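Local coordinates for devB protein (Vibrio cholerae O1 biovar eltor str. N16961, PDB 1Y89), which is probably a 6-phosphogluconolactonase of the pentose phosphate pathway, hydrolysing 6-phosphogluconolactone to 6-phosphogluconate, at residues 181-194 and 218-232. Sequence-based numbering, arbitrary orientation.
Sequences LQAAKRISYLVLGA and IHSTSGVTEWYLDSD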
ATOM      1  N   LEU A 181     -14.571  13.612   4.902  1.00 20.68           N
ATOM      2  CA  LEU A 181     -13.486  12.611   4.946  1.00 21.36           C
ATOM      3  C   LEU A 181     -13.934  11.195   4.609  1.00 20.78           C
ATOM      4  O   LEU A 181     -13.266  10.480   3.856  1.00 20.46           O
ATOM      5  CB  LEU A 181     -12.781  12.613   6.314  1.00 22.38           C
ATOM      6  CG  LEU A 181     -11.729  13.667   6.604  1.00 24.65           C
ATOM      7  CD1 LEU A 181     -12.144  15.095   6.195  1.00 23.40           C
ATOM      8  CD2 LEU A 181     -11.338  13.619   8.154  1.00 23.86           C
ATOM      9  N   GLN A 182     -15.072  10.794   5.160  1.00 20.99           N
ATOM     10  CA  GLN A 182     -15.628   9.471   4.928  1.00 21.96           C
ATOM     11  C   GLN A 182     -16.046   9.247   3.456  1.00 22.33           C
ATOM     12  O   GLN A 182     -15.998   8.114   2.956  1.00 22.09           O
ATOM     13  CB  GLN A 182     -16.830   9.268   5.872  1.00 21.49           C
ATOM     14  CG  GLN A 182     -16.453   9.170   7.362  1.00 21.65           C
ATOM     15  CD  GLN A 182     -17.658   9.369   8.300  1.00 24.30           C
ATOM     16  OE1 GLN A 182     -18.617  10.061   7.953  1.00 25.32           O
ATOM     17  NE2 GLN A 182     -17.586   8.793   9.509  1.00 25.88           N
ATOM     18  N   ALA A 183     -16.446  10.321   2.764  1.00 21.47           N
ATOM     19  CA  ALA A 183     -16.852  10.221   1.356  1.00 20.92           C
ATOM     20  C   ALA A 183     -15.712  10.175   0.334  1.00 20.96           C
ATOM     21  O   ALA A 183     -15.940   9.921  -0.864  1.00 20.51           O
ATOM     22  CB  ALA A 183     -17.828  11.366   1.024  1.00 21.14           C
ATOM     23  N   ALA A 184     -14.493  10.466   0.787  1.00 20.93           N
ATOM     24  CA  ALA A 184     -13.338  10.571  -0.116  1.00 20.96           C
ATOM     25  C   ALA A 184     -12.904   9.217  -0.692  1.00 21.42           C
ATOM     26  O   ALA A 184     -13.140   8.161  -0.080  1.00 22.71           O
ATOM     27  CB  ALA A 184     -12.186  11.259   0.588  1.00 19.42           C
ATOM     28  N   LYS A 185     -12.287   9.235  -1.875  1.00 21.41           N
ATOM     29  CA  LYS A 185     -11.814   7.984  -2.475  1.00 21.74           C
ATOM     30  C   LYS A 185     -10.632   7.402  -1.688  1.00 21.48           C
ATOM     31  O   LYS A 185     -10.415   6.176  -1.679  1.00 21.28           O
ATOM     32  CB  LYS A 185     -11.395   8.215  -3.918  1.00 22.19           C
ATOM     33  CG  LYS A 185     -12.590   8.581  -4.826  1.00 22.89           C
ATOM     34  CD  LYS A 185     -12.072   8.973  -6.197  1.00 27.17           C
ATOM     35  CE  LYS A 185     -13.182   9.626  -7.097  1.00 29.95           C
ATOM     36  NZ  LYS A 185     -12.605  10.203  -8.393  1.00 29.16           N
ATOM     37  N   ARG A 186      -9.888   8.286  -1.029  1.00 20.81           N
ATOM     38  CA  ARG A 186      -8.616   7.926  -0.418  1.00 21.24           C
ATOM     39  C   ARG A 186      -8.285   8.953   0.638  1.00 20.84           C
ATOM     40  O   ARG A 186      -8.289  10.162   0.348  1.00 21.19           O
ATOM     41  CB  ARG A 186      -7.521   7.887  -1.495  1.00 20.30           C
ATOM     42  CG  ARG A 186      -6.101   7.605  -0.925  1.00 20.48           C
ATOM     43  CD  ARG A 186      -5.083   7.710  -2.057  1.00 22.99           C
ATOM     44  NE  ARG A 186      -3.726   7.384  -1.580  1.00 21.60           N
ATOM     45  CZ  ARG A 186      -2.613   7.606  -2.261  1.00 25.01           C
ATOM     46  NH1 ARG A 186      -2.665   8.172  -3.476  1.00 24.11           N
ATOM     47  NH2 ARG A 186      -1.442   7.279  -1.710  1.00 24.22           N
ATOM     48  N   ILE A 187      -8.040   8.506   1.873  1.00 19.63           N
ATOM     49  CA  ILE A 187      -7.558   9.419   2.900  1.00 19.98           C
ATOM     50  C   ILE A 187      -6.312   8.787   3.488  1.00 20.64           C
ATOM     51  O   ILE A 187      -6.225   7.562   3.591  1.00 20.09           O
ATOM     52  CB  ILE A 187      -8.637   9.749   4.006  1.00 19.74           C
ATOM     53  CG1 ILE A 187      -8.855   8.539   4.943  1.00 20.79           C
ATOM     54  CG2 ILE A 187     -10.010  10.184   3.353  1.00 20.70           C
ATOM     55  CD1 ILE A 187      -9.894   8.804   6.127  1.00 20.61           C
ATOM     56  N   SER A 188      -5.348   9.624   3.852  1.00 20.76           N
ATOM     57  CA  SER A 188      -4.036   9.137   4.236  1.00 21.26           C
ATOM     58  C   SER A 188      -3.583   9.897   5.449  1.00 20.27           C
ATOM     59  O   SER A 188      -3.310  11.093   5.347  1.00 20.25           O
ATOM     60  CB  SER A 188      -2.989   9.326   3.103  1.00 21.78           C
ATOM     61  OG  SER A 188      -3.440   8.802   1.858  1.00 21.86           O
ATOM     62  N   TYR A 189      -3.509   9.199   6.577  1.00 19.87           N
ATOM     63  CA  TYR A 189      -3.016   9.784   7.824  1.00 20.63           C
ATOM     64  C   TYR A 189      -1.494   9.717   7.830  1.00 20.44           C
ATOM     65  O   TYR A 189      -0.932   8.625   7.692  1.00 19.05           O
ATOM     66  CB  TYR A 189      -3.548   9.006   9.022  1.00 19.62           C
ATOM     67  CG  TYR A 189      -5.039   9.151   9.229  1.00 19.89           C
ATOM     68  CD1 TYR A 189      -5.561  10.325   9.791  1.00 18.63           C
ATOM     69  CD2 TYR A 189      -5.927   8.097   8.904  1.00 20.29           C
ATOM     70  CE1 TYR A 189      -6.913  10.488  10.007  1.00 18.01           C
ATOM     71  CE2 TYR A 189      -7.318   8.239   9.104  1.00 19.41           C
ATOM     72  CZ  TYR A 189      -7.791   9.432   9.673  1.00 20.43           C
ATOM     73  OH  TYR A 189      -9.139   9.624   9.897  1.00 21.16           O
ATOM     74  N   LEU A 190      -0.846  10.881   7.910  1.00 19.69           N
ATOM     75  CA  LEU A 190       0.602  10.983   7.748  1.00 20.51           C
ATOM     76  C   LEU A 190       1.135  11.198   9.158  1.00 21.52           C
ATOM     77  O   LEU A 190       0.953  12.271   9.755  1.00 20.51           O
ATOM     78  CB  LEU A 190       0.979  12.159   6.835  1.00 21.19           C
ATOM     79  CG  LEU A 190       0.257  12.203   5.473  1.00 20.79           C
ATOM     80  CD1 LEU A 190       0.762  13.430   4.644  1.00 22.50           C
ATOM     81  CD2 LEU A 190       0.425  10.848   4.699  1.00 20.45           C
ATOM     82  N   VAL A 191       1.766  10.148   9.702  1.00 21.20           N
ATOM     83  CA  VAL A 191       2.042  10.114  11.147  1.00 22.06           C
ATOM     84  C   VAL A 191       3.493   9.727  11.338  1.00 23.61           C
ATOM     85  O   VAL A 191       3.817   8.542  11.298  1.00 23.09           O
ATOM     86  CB  VAL A 191       1.126   9.110  11.874  1.00 22.08           C
ATOM     87  CG1 VAL A 191       1.331   9.205  13.388  1.00 23.82           C
ATOM     88  CG2 VAL A 191      -0.352   9.389  11.526  1.00 20.84           C
ATOM     89  N   LEU A 192       4.338  10.740  11.542  1.00 23.23           N
ATOM     90  CA  LEU A 192       5.778  10.579  11.585  1.00 24.43           C
ATOM     91  C   LEU A 192       6.387  11.010  12.913  1.00 24.72           C
ATOM     92  O   LEU A 192       5.924  11.973  13.534  1.00 24.30           O
ATOM     93  CB  LEU A 192       6.439  11.377  10.451  1.00 24.25           C
ATOM     94  CG  LEU A 192       6.457  10.668   9.091  1.00 26.06           C
ATOM     95  CD1 LEU A 192       5.093  10.277   8.563  1.00 28.69           C
ATOM     96  CD2 LEU A 192       7.186  11.514   8.067  1.00 26.24           C
ATOM     97  N   GLY A 193       7.433  10.291  13.330  1.00 23.78           N
ATOM     98  CA  GLY A 193       8.289  10.708  14.461  1.00 23.41           C
ATOM     99  C   GLY A 193       7.961   9.990  15.767  1.00 23.52           C
ATOM    100  O   GLY A 193       6.846   9.477  15.963  1.00 21.82           O
ATOM    101  N   ALA A 194       8.949   9.946  16.664  1.00 23.31           N
ATOM    102  CA  ALA A 194       8.826   9.242  17.931  1.00 23.87           C
ATOM    103  C   ALA A 194       7.696   9.804  18.791  1.00 24.75           C
ATOM    104  O   ALA A 194       7.123   9.084  19.616  1.00 25.53           O
ATOM    105  CB  ALA A 194      10.184   9.305  18.709  1.00 23.91           C
ATOM    106  N   ILE A 218     -12.464   7.720  11.967  1.00 21.28           N
ATOM    107  CA  ILE A 218     -12.832   8.240  10.654  1.00 21.16           C
ATOM    108  C   ILE A 218     -12.115   7.447   9.579  1.00 21.44           C
ATOM    109  O   ILE A 218     -10.877   7.398   9.551  1.00 22.23           O
ATOM    110  CB  ILE A 218     -12.541   9.784  10.564  1.00 20.81           C
ATOM    111  CG1 ILE A 218     -13.554  10.547  11.446  1.00 20.04           C
ATOM    112  CG2 ILE A 218     -12.665  10.273   9.111  1.00 22.57           C
ATOM    113  CD1 ILE A 218     -13.163  12.025  11.706  1.00 20.72           C
ATOM    114  N   HIS A 219     -12.871   6.789   8.710  1.00 21.67           N
ATOM    115  CA  HIS A 219     -12.239   6.103   7.567  1.00 23.24           C
ATOM    116  C   HIS A 219     -13.071   6.343   6.313  1.00 22.73           C
ATOM    117  O   HIS A 219     -14.289   6.636   6.389  1.00 22.11           O
ATOM    118  CB  HIS A 219     -12.083   4.581   7.832  1.00 23.66           C
ATOM    119  CG  HIS A 219     -13.345   3.921   8.275  1.00 27.55           C
ATOM    120  ND1 HIS A 219     -13.681   3.773   9.608  1.00 29.47           N
ATOM    121  CD2 HIS A 219     -14.366   3.375   7.564  1.00 30.64           C
ATOM    122  CE1 HIS A 219     -14.863   3.179   9.692  1.00 32.25           C
ATOM    123  NE2 HIS A 219     -15.302   2.931   8.468  1.00 31.69           N
ATOM    124  N   SER A 220     -12.440   6.211   5.157  1.00 21.40           N
ATOM    125  CA  SER A 220     -13.208   6.225   3.920  1.00 22.13           C
ATOM    126  C   SER A 220     -14.224   5.082   3.949  1.00 22.07           C
ATOM    127  O   SER A 220     -13.850   3.893   4.142  1.00 20.71           O
ATOM    128  CB  SER A 220     -12.287   6.042   2.728  1.00 21.82           C
ATOM    129  OG  SER A 220     -13.050   5.968   1.544  1.00 22.56           O
ATOM    130  N   THR A 221     -15.498   5.419   3.744  1.00 22.18           N
ATOM    131  CA  THR A 221     -16.566   4.409   3.740  1.00 23.75           C
ATOM    132  C   THR A 221     -16.391   3.354   2.647  1.00 23.90           C
ATOM    133  O   THR A 221     -16.477   2.164   2.935  1.00 24.45           O
ATOM    134  CB  THR A 221     -17.970   5.060   3.549  1.00 23.67           C
ATOM    135  OG1 THR A 221     -18.082   6.172   4.452  1.00 25.51           O
ATOM    136  CG2 THR A 221     -19.130   4.034   3.810  1.00 25.92           C
ATOM    137  N   SER A 222     -16.197   3.771   1.394  1.00 23.78           N
ATOM    138  CA  SER A 222     -16.088   2.799   0.301  0.50 24.69           C
ATOM    139  C   SER A 222     -14.733   2.837  -0.406  1.00 24.06           C
ATOM    140  O   SER A 222     -14.494   2.098  -1.371  1.00 24.23           O
ATOM    141  CB  SER A 222     -17.253   2.953  -0.696  0.50 25.20           C
ATOM    142  OG  SER A 222     -17.311   4.263  -1.242  0.50 27.75           O
ATOM    143  N   GLY A 223     -13.831   3.685   0.065  1.00 22.81           N
ATOM    144  CA  GLY A 223     -12.535   3.725  -0.600  1.00 22.25           C
ATOM    145  C   GLY A 223     -11.410   3.303   0.330  1.00 23.04           C
ATOM    146  O   GLY A 223     -11.607   2.488   1.230  1.00 23.27           O
ATOM    147  N   VAL A 224     -10.239   3.913   0.133  1.00 22.10           N
ATOM    148  CA  VAL A 224      -9.019   3.537   0.808  1.00 23.26           C
ATOM    149  C   VAL A 224      -8.714   4.451   2.023  1.00 22.93           C
ATOM    150  O   VAL A 224      -8.756   5.685   1.900  1.00 21.51           O
ATOM    151  CB  VAL A 224      -7.843   3.622  -0.212  1.00 22.44           C
ATOM    152  CG1 VAL A 224      -6.512   3.260   0.442  1.00 27.46           C
ATOM    153  CG2 VAL A 224      -8.127   2.615  -1.361  1.00 25.43           C
ATOM    154  N   THR A 225      -8.403   3.847   3.170  1.00 21.70           N
ATOM    155  CA  THR A 225      -7.885   4.619   4.300  1.00 22.34           C
ATOM    156  C   THR A 225      -6.437   4.159   4.496  1.00 23.01           C
ATOM    157  O   THR A 225      -6.186   2.953   4.562  1.00 23.94           O
ATOM    158  CB  THR A 225      -8.675   4.334   5.573  1.00 21.96           C
ATOM    159  OG1 THR A 225     -10.046   4.664   5.364  1.00 21.97           O
ATOM    160  CG2 THR A 225      -8.151   5.174   6.738  1.00 22.79           C
ATOM    161  N   GLU A 226      -5.504   5.098   4.595  1.00 22.32           N
ATOM    162  CA  GLU A 226      -4.094   4.751   4.719  1.00 22.23           C
ATOM    163  C   GLU A 226      -3.479   5.348   5.951  1.00 21.84           C
ATOM    164  O   GLU A 226      -3.832   6.472   6.367  1.00 21.84           O
ATOM    165  CB  GLU A 226      -3.314   5.269   3.507  1.00 22.39           C
ATOM    166  CG  GLU A 226      -3.893   4.779   2.222  1.00 26.56           C
ATOM    167  CD  GLU A 226      -3.154   5.266   1.012  1.00 29.37           C
ATOM    168  OE1 GLU A 226      -2.896   6.491   0.891  1.00 27.64           O
ATOM    169  OE2 GLU A 226      -2.843   4.400   0.178  1.00 29.84           O
ATOM    170  N   TRP A 227      -2.499   4.629   6.480  1.00 21.87           N
ATOM    171  CA  TRP A 227      -1.637   5.122   7.526  1.00 21.50           C
ATOM    172  C   TRP A 227      -0.201   5.084   7.002  1.00 22.45           C
ATOM    173  O   TRP A 227       0.311   4.006   6.653  1.00 22.53           O
ATOM    174  CB  TRP A 227      -1.774   4.236   8.781  1.00 21.91           C
ATOM    175  CG  TRP A 227      -3.150   4.383   9.398  1.00 21.53           C
ATOM    176  CD1 TRP A 227      -4.297   3.785   9.002  1.00 22.77           C
ATOM    177  CD2 TRP A 227      -3.493   5.261  10.460  1.00 21.77           C
ATOM    178  NE1 TRP A 227      -5.354   4.218   9.788  1.00 24.38           N
ATOM    179  CE2 TRP A 227      -4.874   5.121  10.695  1.00 24.40           C
ATOM    180  CE3 TRP A 227      -2.753   6.134  11.262  1.00 23.72           C
ATOM    181  CZ2 TRP A 227      -5.542   5.833  11.695  1.00 22.65           C
ATOM    182  CZ3 TRP A 227      -3.427   6.847  12.268  1.00 24.64           C
ATOM    183  CH2 TRP A 227      -4.800   6.694  12.460  1.00 22.47           C
ATOM    184  N   TYR A 228       0.433   6.249   6.909  1.00 21.61           N
ATOM    185  CA  TYR A 228       1.831   6.350   6.448  1.00 22.15           C
ATOM    186  C   TYR A 228       2.677   6.623   7.691  1.00 22.29           C
ATOM    187  O   TYR A 228       2.508   7.672   8.318  1.00 20.80           O
ATOM    188  CB  TYR A 228       1.997   7.554   5.497  1.00 22.74           C
ATOM    189  CG  TYR A 228       1.599   7.286   4.052  1.00 24.70           C
ATOM    190  CD1 TYR A 228       0.317   6.874   3.728  1.00 28.17           C
ATOM    191  CD2 TYR A 228       2.507   7.456   3.017  1.00 23.73           C
ATOM    192  CE1 TYR A 228      -0.029   6.605   2.411  1.00 27.79           C
ATOM    193  CE2 TYR A 228       2.178   7.197   1.702  1.00 24.52           C
ATOM    194  CZ  TYR A 228       0.904   6.760   1.406  1.00 24.67           C
ATOM    195  OH  TYR A 228       0.574   6.455   0.110  1.00 25.58           O
ATOM    196  N   LEU A 229       3.557   5.695   8.064  1.00 20.52           N
ATOM    197  CA  LEU A 229       4.385   5.912   9.245  1.00 21.98           C
ATOM    198  C   LEU A 229       5.847   5.833   8.848  1.00 22.40           C
ATOM    199  O   LEU A 229       6.187   5.202   7.841  1.00 21.53           O
ATOM    200  CB  LEU A 229       4.141   4.805  10.291  1.00 21.43           C
ATOM    201  CG  LEU A 229       2.714   4.453  10.750  1.00 26.58           C
ATOM    202  CD1 LEU A 229       2.809   3.454  11.889  1.00 28.22           C
ATOM    203  CD2 LEU A 229       1.862   5.609  11.154  1.00 28.70           C
ATOM    204  N   ASP A 230       6.711   6.437   9.660  1.00 22.38           N
ATOM    205  CA  ASP A 230       8.116   6.108   9.583  1.00 23.12           C
ATOM    206  C   ASP A 230       8.450   5.142  10.706  1.00 23.13           C
ATOM    207  O   ASP A 230       7.588   4.851  11.556  1.00 21.82           O
ATOM    208  CB  ASP A 230       9.013   7.367   9.578  1.00 24.13           C
ATOM    209  CG  ASP A 230       8.880   8.218  10.839  1.00 24.26           C
ATOM    210  OD1 ASP A 230       8.000   7.975  11.693  1.00 23.94           O
ATOM    211  OD2 ASP A 230       9.680   9.168  10.966  1.00 26.20           O
ATOM    212  N   SER A 231       9.676   4.607  10.686  1.00 23.18           N
ATOM    213  CA  SER A 231      10.111   3.642  11.667  1.00 24.25           C
ATOM    214  C   SER A 231       9.909   4.186  13.064  1.00 23.76           C
ATOM    215  O   SER A 231       9.429   3.462  13.945  1.00 24.05           O
ATOM    216  CB  SER A 231      11.602   3.298  11.454  1.00 24.90           C
ATOM    217  OG  SER A 231      11.695   2.521  10.278  1.00 31.37           O
ATOM    218  N   ASP A 232      10.236   5.467  13.262  1.00 23.28           N
ATOM    219  CA  ASP A 232      10.089   6.074  14.594  1.00 23.31           C
ATOM    220  C   ASP A 232       8.650   6.041  15.093  1.00 22.43           C
ATOM    221  O   ASP A 232       8.389   5.606  16.210  1.00 21.42           O
ATOM    222  CB  ASP A 232      10.627   7.506  14.623  1.00 23.41           C
ATOM    223  CG  ASP A 232      12.164   7.555  14.683  1.00 27.89           C
ATOM    224  OD1 ASP A 232      12.799   6.494  14.856  1.00 29.76           O
ATOM    225  OD2 ASP A 232      12.716   8.656  14.566  1.00 31.25           O
TER
HETATM  226  O   HOH W   1     -16.105   6.522   0.574  1.00 23.33           O
HETATM  227  O   HOH W   2     -15.740   6.609   9.676  1.00 25.34           O
HETATM  228  O   HOH W   3      11.384  10.979  15.752  1.00 32.15           O
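R186 to L190 pair in parallel with V224 to Y228, the strand axes 19° apart, and backbone bonds such as Y228 N to Y189 O (2.8 Å) fix the register. On the face carrying R186, S188, E226 and Y228, E226 OE1 accepts three bonds. R186, extended with CG anti to its backbone N (chi1 176°), approaches side-on in a salt bridge: R186 NE meets E226 OE1 at 2.8 Å from above the carboxylate plane, whereas NH2 uses the syn lone pair. S188 OG donates to the anti lone pair of E226 OE1 at 2.6 Å. This grip should stabilise the buried carboxylate as an anion; D20 gives R186 a second salt bridge. On the other face Y189 and W227 form an offset stack, centroids 4.5 Å apart and planes at 26°, with Y189 CD2 over the indole. Y189 OH donates to I218 O (2.8 Å), tying the strand to the chain just after helix 214-217. At the C-terminal end of strand 224-230, D230 OD1 accepts from G193 N at 2.9 Å and, at the N-cap position, also from A233 N. With helices 10-25 and 197-205 packing on opposite faces, these neighbouring parallel strands belong to the Rossmann-like alpha/beta sheet of the glucosamine-6-phosphate isomerase/6-phosphogluconolactonase family.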